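Local coordinates for RNA-dependent RNA Polymerase (PDB 6TZ0), which catalyses RNA-templated RNA synthesis, making viral plus strands by fully conservative transcription and, after core assembly, probably the complementary minus strands, at residues A[254-267]-A[318-332]. Numbering follows the deposited sequence.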
ATOM      1  N   ARG A 254     -18.259  21.785  -6.769  1.00 39.56           N
ATOM      2  CA  ARG A 254     -17.944  21.914  -5.354  1.00 39.56           C
ATOM      3  C   ARG A 254     -17.242  23.212  -4.998  1.00 39.56           C
ATOM      4  O   ARG A 254     -17.504  23.761  -3.930  1.00 39.56           O
ATOM      5  CB  ARG A 254     -17.061  20.745  -4.908  1.00 39.56           C
ATOM      6  CG  ARG A 254     -17.761  19.407  -4.759  1.00 39.56           C
ATOM      7  CD  ARG A 254     -16.719  18.318  -4.573  1.00 39.56           C
ATOM      8  NE  ARG A 254     -17.277  17.026  -4.191  1.00 39.56           N
ATOM      9  CZ  ARG A 254     -17.725  16.115  -5.038  1.00 39.56           C
ATOM     10  NH1 ARG A 254     -17.705  16.348  -6.339  1.00 39.56           N
ATOM     11  NH2 ARG A 254     -18.210  14.974  -4.578  1.00 39.56           N
ATOM     12  N   SER A 255     -16.380  23.727  -5.873  1.00 37.50           N
ATOM     13  CA  SER A 255     -15.431  24.785  -5.543  1.00 37.50           C
ATOM     14  C   SER A 255     -16.047  26.185  -5.498  1.00 37.50           C
ATOM     15  O   SER A 255     -15.309  27.161  -5.339  1.00 37.50           O
ATOM     16  CB  SER A 255     -14.274  24.761  -6.542  1.00 37.50           C
ATOM     17  OG  SER A 255     -14.720  25.076  -7.845  1.00 37.50           O
ATOM     18  N   TRP A 256     -17.366  26.309  -5.625  1.00 36.06           N
ATOM     19  CA  TRP A 256     -18.057  27.590  -5.551  1.00 36.06           C
ATOM     20  C   TRP A 256     -18.167  28.132  -4.132  1.00 36.06           C
ATOM     21  O   TRP A 256     -18.518  29.311  -3.965  1.00 36.06           O
ATOM     22  CB  TRP A 256     -19.461  27.440  -6.148  1.00 36.06           C
ATOM     23  CG  TRP A 256     -20.242  26.360  -5.465  1.00 36.06           C
ATOM     24  CD1 TRP A 256     -20.280  25.048  -5.808  1.00 36.06           C
ATOM     25  CD2 TRP A 256     -21.064  26.494  -4.301  1.00 36.06           C
ATOM     26  NE1 TRP A 256     -21.075  24.355  -4.938  1.00 36.06           N
ATOM     27  CE2 TRP A 256     -21.565  25.222  -3.999  1.00 36.06           C
ATOM     28  CE3 TRP A 256     -21.422  27.569  -3.483  1.00 36.06           C
ATOM     29  CZ2 TRP A 256     -22.406  24.993  -2.922  1.00 36.06           C
ATOM     30  CZ3 TRP A 256     -22.250  27.338  -2.416  1.00 36.06           C
ATOM     31  CH2 TRP A 256     -22.735  26.062  -2.145  1.00 36.06           C
ATOM     32  N   TYR A 257     -17.911  27.303  -3.111  1.00 34.12           N
ATOM     33  CA  TYR A 257     -18.248  27.679  -1.741  1.00 34.12           C
ATOM     34  C   TYR A 257     -17.348  28.780  -1.220  1.00 34.12           C
ATOM     35  O   TYR A 257     -17.758  29.533  -0.334  1.00 34.12           O
ATOM     36  CB  TYR A 257     -18.182  26.465  -0.810  1.00 34.12           C
ATOM     37  CG  TYR A 257     -16.792  25.994  -0.448  1.00 34.12           C
ATOM     38  CD1 TYR A 257     -16.074  25.176  -1.303  1.00 34.12           C
ATOM     39  CD2 TYR A 257     -16.226  26.314   0.784  1.00 34.12           C
ATOM     40  CE1 TYR A 257     -14.818  24.730  -0.967  1.00 34.12           C
ATOM     41  CE2 TYR A 257     -14.970  25.872   1.124  1.00 34.12           C
ATOM     42  CZ  TYR A 257     -14.271  25.080   0.244  1.00 34.12           C
ATOM     43  OH  TYR A 257     -13.018  24.631   0.581  1.00 34.12           O
ATOM     44  N   GLN A 258     -16.150  28.905  -1.780  1.00 35.21           N
ATOM     45  CA  GLN A 258     -15.251  29.979  -1.398  1.00 35.21           C
ATOM     46  C   GLN A 258     -15.786  31.328  -1.863  1.00 35.21           C
ATOM     47  O   GLN A 258     -15.748  32.309  -1.112  1.00 35.21           O
ATOM     48  CB  GLN A 258     -13.870  29.690  -1.973  1.00 35.21           C
ATOM     49  CG  GLN A 258     -12.758  30.548  -1.462  1.00 35.21           C
ATOM     50  CD  GLN A 258     -11.430  30.071  -1.973  1.00 35.21           C
ATOM     51  OE1 GLN A 258     -11.364  29.163  -2.794  1.00 35.21           O
ATOM     52  NE2 GLN A 258     -10.361  30.650  -1.470  1.00 35.21           N
ATOM     53  N   GLU A 259     -16.346  31.381  -3.073  1.00 37.54           N
ATOM     54  CA  GLU A 259     -16.992  32.601  -3.545  1.00 37.54           C
ATOM     55  C   GLU A 259     -18.270  32.903  -2.776  1.00 37.54           C
ATOM     56  O   GLU A 259     -18.566  34.073  -2.502  1.00 37.54           O
ATOM     57  CB  GLU A 259     -17.290  32.485  -5.036  1.00 37.54           C
ATOM     58  CG  GLU A 259     -17.874  33.730  -5.651  1.00 37.54           C
ATOM     59  CD  GLU A 259     -18.142  33.567  -7.122  1.00 37.54           C
ATOM     60  OE1 GLU A 259     -17.844  32.481  -7.658  1.00 37.54           O
ATOM     61  OE2 GLU A 259     -18.661  34.516  -7.743  1.00 37.54           O
ATOM     62  N   ALA A 260     -19.028  31.863  -2.418  1.00 35.38           N
ATOM     63  CA  ALA A 260     -20.231  32.068  -1.617  1.00 35.38           C
ATOM     64  C   ALA A 260     -19.899  32.637  -0.241  1.00 35.38           C
ATOM     65  O   ALA A 260     -20.541  33.589   0.221  1.00 35.38           O
ATOM     66  CB  ALA A 260     -20.996  30.756  -1.478  1.00 35.38           C
ATOM     67  N   LEU A 261     -18.870  32.091   0.404  1.00 33.33           N
ATOM     68  CA  LEU A 261     -18.460  32.556   1.717  1.00 33.33           C
ATOM     69  C   LEU A 261     -17.799  33.926   1.646  1.00 33.33           C
ATOM     70  O   LEU A 261     -17.855  34.684   2.619  1.00 33.33           O
ATOM     71  CB  LEU A 261     -17.520  31.527   2.337  1.00 33.33           C
ATOM     72  CG  LEU A 261     -17.218  31.570   3.829  1.00 33.33           C
ATOM     73  CD1 LEU A 261     -18.463  31.238   4.630  1.00 33.33           C
ATOM     74  CD2 LEU A 261     -16.133  30.582   4.116  1.00 33.33           C
ATOM     75  N   HIS A 262     -17.178  34.257   0.509  1.00 34.79           N
ATOM     76  CA  HIS A 262     -16.746  35.627   0.252  1.00 34.79           C
ATOM     77  C   HIS A 262     -17.925  36.590   0.221  1.00 34.79           C
ATOM     78  O   HIS A 262     -17.894  37.643   0.864  1.00 34.79           O
ATOM     79  CB  HIS A 262     -15.982  35.694  -1.065  1.00 34.79           C
ATOM     80  CG  HIS A 262     -15.722  37.088  -1.540  1.00 34.79           C
ATOM     81  ND1 HIS A 262     -14.792  37.915  -0.954  1.00 34.79           N
ATOM     82  CD2 HIS A 262     -16.276  37.801  -2.547  1.00 34.79           C
ATOM     83  CE1 HIS A 262     -14.783  39.078  -1.578  1.00 34.79           C
ATOM     84  NE2 HIS A 262     -15.673  39.034  -2.550  1.00 34.79           N
ATOM     85  N   ASN A 263     -18.977  36.244  -0.523  1.00 35.05           N
ATOM     86  CA  ASN A 263     -20.128  37.139  -0.616  1.00 35.05           C
ATOM     87  C   ASN A 263     -20.979  37.173   0.645  1.00 35.05           C
ATOM     88  O   ASN A 263     -21.841  38.051   0.748  1.00 35.05           O
ATOM     89  CB  ASN A 263     -21.006  36.775  -1.812  1.00 35.05           C
ATOM     90  CG  ASN A 263     -20.422  37.242  -3.125  1.00 35.05           C
ATOM     91  OD1 ASN A 263     -19.887  38.344  -3.220  1.00 35.05           O
ATOM     92  ND2 ASN A 263     -20.530  36.414  -4.148  1.00 35.05           N
ATOM     93  N   VAL A 264     -20.785  36.244   1.589  1.00 34.68           N
ATOM     94  CA  VAL A 264     -21.448  36.359   2.891  1.00 34.68           C
ATOM     95  C   VAL A 264     -20.992  37.614   3.629  1.00 34.68           C
ATOM     96  O   VAL A 264     -21.812  38.382   4.143  1.00 34.68           O
ATOM     97  CB  VAL A 264     -21.220  35.087   3.728  1.00 34.68           C
ATOM     98  CG1 VAL A 264     -21.628  35.300   5.172  1.00 34.68           C
ATOM     99  CG2 VAL A 264     -22.041  33.969   3.166  1.00 34.68           C
ATOM    100  N   GLY A 265     -19.685  37.854   3.679  1.00 35.85           N
ATOM    101  CA  GLY A 265     -19.149  39.077   4.240  1.00 35.85           C
ATOM    102  C   GLY A 265     -18.762  39.023   5.698  1.00 35.85           C
ATOM    103  O   GLY A 265     -17.615  39.339   6.023  1.00 35.85           O
ATOM    104  N   ARG A 266     -19.664  38.629   6.588  1.00 38.40           N
ATOM    105  CA  ARG A 266     -19.371  38.586   8.011  1.00 38.40           C
ATOM    106  C   ARG A 266     -19.776  37.229   8.551  1.00 38.40           C
ATOM    107  O   ARG A 266     -20.797  36.674   8.142  1.00 38.40           O
ATOM    108  CB  ARG A 266     -20.114  39.681   8.785  1.00 38.40           C
ATOM    109  CG  ARG A 266     -19.698  41.095   8.458  1.00 38.40           C
ATOM    110  CD  ARG A 266     -18.319  41.393   9.009  1.00 38.40           C
ATOM    111  NE  ARG A 266     -17.940  42.789   8.816  1.00 38.40           N
ATOM    112  CZ  ARG A 266     -17.289  43.249   7.753  1.00 38.40           C
ATOM    113  NH1 ARG A 266     -16.941  42.426   6.774  1.00 38.40           N
ATOM    114  NH2 ARG A 266     -16.986  44.536   7.666  1.00 38.40           N
ATOM    115  N   ALA A 267     -18.983  36.703   9.474  1.00 33.61           N
ATOM    116  CA  ALA A 267     -19.354  35.480  10.161  1.00 33.61           C
ATOM    117  C   ALA A 267     -18.926  35.590  11.611  1.00 33.61           C
ATOM    118  O   ALA A 267     -17.826  36.062  11.904  1.00 33.61           O
ATOM    119  CB  ALA A 267     -18.722  34.245   9.515  1.00 33.61           C
ATOM    120  N   ALA A 318     -27.487  29.277  -4.479  1.00 37.02           N
ATOM    121  CA  ALA A 318     -26.707  29.161  -3.249  1.00 37.02           C
ATOM    122  C   ALA A 318     -25.731  30.320  -3.088  1.00 37.02           C
ATOM    123  O   ALA A 318     -25.433  30.734  -1.962  1.00 37.02           O
ATOM    124  CB  ALA A 318     -25.958  27.834  -3.233  1.00 37.02           C
ATOM    125  N   LEU A 319     -25.203  30.836  -4.199  1.00 38.45           N
ATOM    126  CA  LEU A 319     -24.356  32.026  -4.166  1.00 38.45           C
ATOM    127  C   LEU A 319     -25.126  33.246  -3.683  1.00 38.45           C
ATOM    128  O   LEU A 319     -24.575  34.099  -2.980  1.00 38.45           O
ATOM    129  CB  LEU A 319     -23.769  32.298  -5.552  1.00 38.45           C
ATOM    130  CG  LEU A 319     -22.364  31.852  -5.953  1.00 38.45           C
ATOM    131  CD1 LEU A 319     -21.377  32.653  -5.158  1.00 38.45           C
ATOM    132  CD2 LEU A 319     -22.123  30.378  -5.741  1.00 38.45           C
ATOM    133  N   ARG A 320     -26.403  33.355  -4.052  1.00 40.90           N
ATOM    134  CA  ARG A 320     -27.135  34.574  -3.723  1.00 40.90           C
ATOM    135  C   ARG A 320     -27.803  34.500  -2.354  1.00 40.90           C
ATOM    136  O   ARG A 320     -27.700  35.442  -1.563  1.00 40.90           O
ATOM    137  CB  ARG A 320     -28.165  34.869  -4.805  1.00 40.90           C
ATOM    138  CG  ARG A 320     -27.539  35.195  -6.136  1.00 40.90           C
ATOM    139  CD  ARG A 320     -26.795  36.506  -6.052  1.00 40.90           C
ATOM    140  NE  ARG A 320     -26.257  36.917  -7.342  1.00 40.90           N
ATOM    141  CZ  ARG A 320     -25.536  38.017  -7.527  1.00 40.90           C
ATOM    142  NH1 ARG A 320     -25.083  38.324  -8.735  1.00 40.90           N
ATOM    143  NH2 ARG A 320     -25.268  38.813  -6.502  1.00 40.90           N
ATOM    144  N   LEU A 321     -28.486  33.399  -2.046  1.00 40.51           N
ATOM    145  CA  LEU A 321     -29.403  33.352  -0.914  1.00 40.51           C
ATOM    146  C   LEU A 321     -28.744  32.919   0.391  1.00 40.51           C
ATOM    147  O   LEU A 321     -29.451  32.570   1.341  1.00 40.51           O
ATOM    148  CB  LEU A 321     -30.579  32.430  -1.225  1.00 40.51           C
ATOM    149  CG  LEU A 321     -31.538  32.875  -2.322  1.00 40.51           C
ATOM    150  CD1 LEU A 321     -32.594  31.818  -2.542  1.00 40.51           C
ATOM    151  CD2 LEU A 321     -32.175  34.198  -1.965  1.00 40.51           C
ATOM    152  N   SER A 322     -27.421  32.940   0.469  1.00 38.46           N
ATOM    153  CA  SER A 322     -26.712  32.581   1.688  1.00 38.46           C
ATOM    154  C   SER A 322     -26.358  33.843   2.462  1.00 38.46           C
ATOM    155  O   SER A 322     -25.901  34.831   1.876  1.00 38.46           O
ATOM    156  CB  SER A 322     -25.457  31.773   1.369  1.00 38.46           C
ATOM    157  OG  SER A 322     -24.540  32.539   0.613  1.00 38.46           O
ATOM    158  N   LYS A 323     -26.589  33.813   3.772  1.00 37.14           N
ATOM    159  CA  LYS A 323     -26.347  34.957   4.636  1.00 37.14           C
ATOM    160  C   LYS A 323     -25.447  34.656   5.819  1.00 37.14           C
ATOM    161  O   LYS A 323     -24.795  35.571   6.322  1.00 37.14           O
ATOM    162  CB  LYS A 323     -27.668  35.528   5.169  1.00 37.14           C
ATOM    163  CG  LYS A 323     -28.432  36.381   4.176  1.00 37.14           C
ATOM    164  CD  LYS A 323     -29.431  35.570   3.379  1.00 37.14           C
ATOM    165  CE  LYS A 323     -30.264  36.467   2.488  1.00 37.14           C
ATOM    166  NZ  LYS A 323     -29.412  37.115   1.449  1.00 37.14           N
ATOM    167  N   THR A 324     -25.407  33.421   6.288  1.00 33.29           N
ATOM    168  CA  THR A 324     -24.523  33.008   7.363  1.00 33.29           C
ATOM    169  C   THR A 324     -23.492  32.034   6.814  1.00 33.29           C
ATOM    170  O   THR A 324     -23.510  31.672   5.638  1.00 33.29           O
ATOM    171  CB  THR A 324     -25.323  32.384   8.508  1.00 33.29           C
ATOM    172  OG1 THR A 324     -25.999  31.214   8.039  1.00 33.29           O
ATOM    173  CG2 THR A 324     -26.348  33.363   9.029  1.00 33.29           C
ATOM    174  N   GLN A 325     -22.570  31.617   7.680  1.00 32.65           N
ATOM    175  CA  GLN A 325     -21.650  30.550   7.309  1.00 32.65           C
ATOM    176  C   GLN A 325     -22.366  29.207   7.260  1.00 32.65           C
ATOM    177  O   GLN A 325     -22.004  28.332   6.459  1.00 32.65           O
ATOM    178  CB  GLN A 325     -20.487  30.509   8.298  1.00 32.65           C
ATOM    179  CG  GLN A 325     -19.381  29.535   7.952  1.00 32.65           C
ATOM    180  CD  GLN A 325     -18.334  29.470   9.027  1.00 32.65           C
ATOM    181  OE1 GLN A 325     -18.443  30.146  10.039  1.00 32.65           O
ATOM    182  NE2 GLN A 325     -17.339  28.630   8.839  1.00 32.65           N
ATOM    183  N   ASN A 326     -23.403  29.041   8.087  1.00 32.95           N
ATOM    184  CA  ASN A 326     -24.149  27.791   8.098  1.00 32.95           C
ATOM    185  C   ASN A 326     -24.957  27.615   6.825  1.00 32.95           C
ATOM    186  O   ASN A 326     -25.214  26.479   6.414  1.00 32.95           O
ATOM    187  CB  ASN A 326     -25.066  27.724   9.313  1.00 32.95           C
ATOM    188  CG  ASN A 326     -24.304  27.765  10.608  1.00 32.95           C
ATOM    189  OD1 ASN A 326     -23.154  27.345  10.669  1.00 32.95           O
ATOM    190  ND2 ASN A 326     -24.951  28.232  11.665  1.00 32.95           N
ATOM    191  N   ASP A 327     -25.333  28.718   6.177  1.00 34.43           N
ATOM    192  CA  ASP A 327     -26.023  28.634   4.897  1.00 34.43           C
ATOM    193  C   ASP A 327     -25.121  28.041   3.827  1.00 34.43           C
ATOM    194  O   ASP A 327     -25.532  27.151   3.069  1.00 34.43           O
ATOM    195  CB  ASP A 327     -26.510  30.015   4.475  1.00 34.43           C
ATOM    196  CG  ASP A 327     -27.612  30.529   5.355  1.00 34.43           C
ATOM    197  OD1 ASP A 327     -28.272  29.705   6.013  1.00 34.43           O
ATOM    198  OD2 ASP A 327     -27.848  31.753   5.364  1.00 34.43           O
ATOM    199  N   VAL A 328     -23.873  28.507   3.777  1.00 31.66           N
ATOM    200  CA  VAL A 328     -22.903  27.996   2.824  1.00 31.66           C
ATOM    201  C   VAL A 328     -22.562  26.549   3.141  1.00 31.66           C
ATOM    202  O   VAL A 328     -22.397  25.733   2.228  1.00 31.66           O
ATOM    203  CB  VAL A 328     -21.654  28.895   2.824  1.00 31.66           C
ATOM    204  CG1 VAL A 328     -20.652  28.445   1.775  1.00 31.66           C
ATOM    205  CG2 VAL A 328     -22.057  30.325   2.611  1.00 31.66           C
ATOM    206  N   ALA A 329     -22.525  26.194   4.430  1.00 30.75           N
ATOM    207  CA  ALA A 329     -22.268  24.812   4.823  1.00 30.75           C
ATOM    208  C   ALA A 329     -23.389  23.878   4.381  1.00 30.75           C
ATOM    209  O   ALA A 329     -23.127  22.773   3.885  1.00 30.75           O
ATOM    210  CB  ALA A 329     -22.083  24.731   6.336  1.00 30.75           C
ATOM    211  N   ASN A 330     -24.642  24.322   4.518  1.00 33.52           N
ATOM    212  CA  ASN A 330     -25.775  23.485   4.144  1.00 33.52           C
ATOM    213  C   ASN A 330     -25.866  23.306   2.635  1.00 33.52           C
ATOM    214  O   ASN A 330     -26.070  22.180   2.151  1.00 33.52           O
ATOM    215  CB  ASN A 330     -27.068  24.080   4.690  1.00 33.52           C
ATOM    216  CG  ASN A 330     -27.125  24.059   6.199  1.00 33.52           C
ATOM    217  OD1 ASN A 330     -26.694  23.105   6.834  1.00 33.52           O
ATOM    218  ND2 ASN A 330     -27.661  25.120   6.781  1.00 33.52           N
ATOM    219  N   TYR A 331     -25.698  24.392   1.867  1.00 34.25           N
ATOM    220  CA  TYR A 331     -25.705  24.242   0.415  1.00 34.25           C
ATOM    221  C   TYR A 331     -24.501  23.454  -0.085  1.00 34.25           C
ATOM    222  O   TYR A 331     -24.603  22.751  -1.096  1.00 34.25           O
ATOM    223  CB  TYR A 331     -25.736  25.588  -0.295  1.00 34.25           C
ATOM    224  CG  TYR A 331     -27.003  26.378  -0.160  1.00 34.25           C
ATOM    225  CD1 TYR A 331     -28.203  25.870  -0.621  1.00 34.25           C
ATOM    226  CD2 TYR A 331     -26.980  27.688   0.293  1.00 34.25           C
ATOM    227  CE1 TYR A 331     -29.363  26.604  -0.542  1.00 34.25           C
ATOM    228  CE2 TYR A 331     -28.135  28.440   0.363  1.00 34.25           C
ATOM    229  CZ  TYR A 331     -29.323  27.887  -0.050  1.00 34.25           C
ATOM    230  OH  TYR A 331     -30.481  28.620   0.019  1.00 34.25           O
ATOM    231  N   TYR A 332     -23.365  23.536   0.613  1.00 31.68           N
ATOM    232  CA  TYR A 332     -22.200  22.766   0.206  1.00 31.68           C
ATOM    233  C   TYR A 332     -22.410  21.279   0.433  1.00 31.68           C
ATOM    234  O   TYR A 332     -22.039  20.467  -0.417  1.00 31.68           O
ATOM    235  CB  TYR A 332     -20.957  23.244   0.949  1.00 31.68           C
ATOM    236  CG  TYR A 332     -19.699  22.543   0.502  1.00 31.68           C
ATOM    237  CD1 TYR A 332     -19.122  22.842  -0.719  1.00 31.68           C
ATOM    238  CD2 TYR A 332     -19.098  21.576   1.294  1.00 31.68           C
ATOM    239  CE1 TYR A 332     -17.980  22.205  -1.135  1.00 31.68           C
ATOM    240  CE2 TYR A 332     -17.959  20.932   0.883  1.00 31.68           C
ATOM    241  CZ  TYR A 332     -17.397  21.258  -0.325  1.00 31.68           C
ATOM    242  OH  TYR A 332     -16.256  20.612  -0.732  1.00 31.68           O
TER
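Val328 is the knob of this contact: its isopropyl group drops into a hole on helix 257-264 framed by Tyr257, Ala260, Leu261 and Val264. The two methyls divide the work. Val328 CG1 lies 4.0 Å from Ala260 CB, while Val328 CG2 meets Val264 CG2 at 3.7 Å. Val264 turns its other methyl, CG1, onto the backbone of the connecting loop, 3.4 Å from Lys323 O. Leu319, from the end of helix 309-320, splits its methyls: CD1 lies against Ala260 N and the CG of Glu259, whose carboxylate is paired with Arg300, and CD2 reaches Trp256 CE3 at 3.7 Å.

Aromatic contacts close the other end. The far corner of the Trp256 indole, CH2, comes up to Tyr331 CB at 3.6 Å, which sits at the ring edge, and CZ3 rests on Ala318 CB. Chi1 of 56° sets CG between the backbone N and the carbonyl carbon, directing the indole at both helices of the partner segment. The Tyr257 and Tyr332 rings meet obliquely, planes at 52° and centroids 4.7 Å apart. Arg254 O lies at the Tyr332 edge, near CE1; the Tyr332 hydroxyl is hydrogen-bonded to Arg336.

Within 318-332, Asp327 OD2 accepts from both Lys323 N and Thr324 N, the former on its anti lone pair, and Thr324 OG1 takes the Asp327 N-H at 3.2 Å in return, a capping box fixing the start of helix 325-339.

Helices 257-264 and 325-332 run nearly antiparallel (160°), their axes 9.6 Å apart. This buried antiparallel pair, joined by one knob-into-hole contact, ties the N-terminal region of this reovirus-family polymerase to helix 325-339; Arg254, salt-bridged to Asp483, brings its side chain within about 11 Å of that of Asp547, a magnesium ligand.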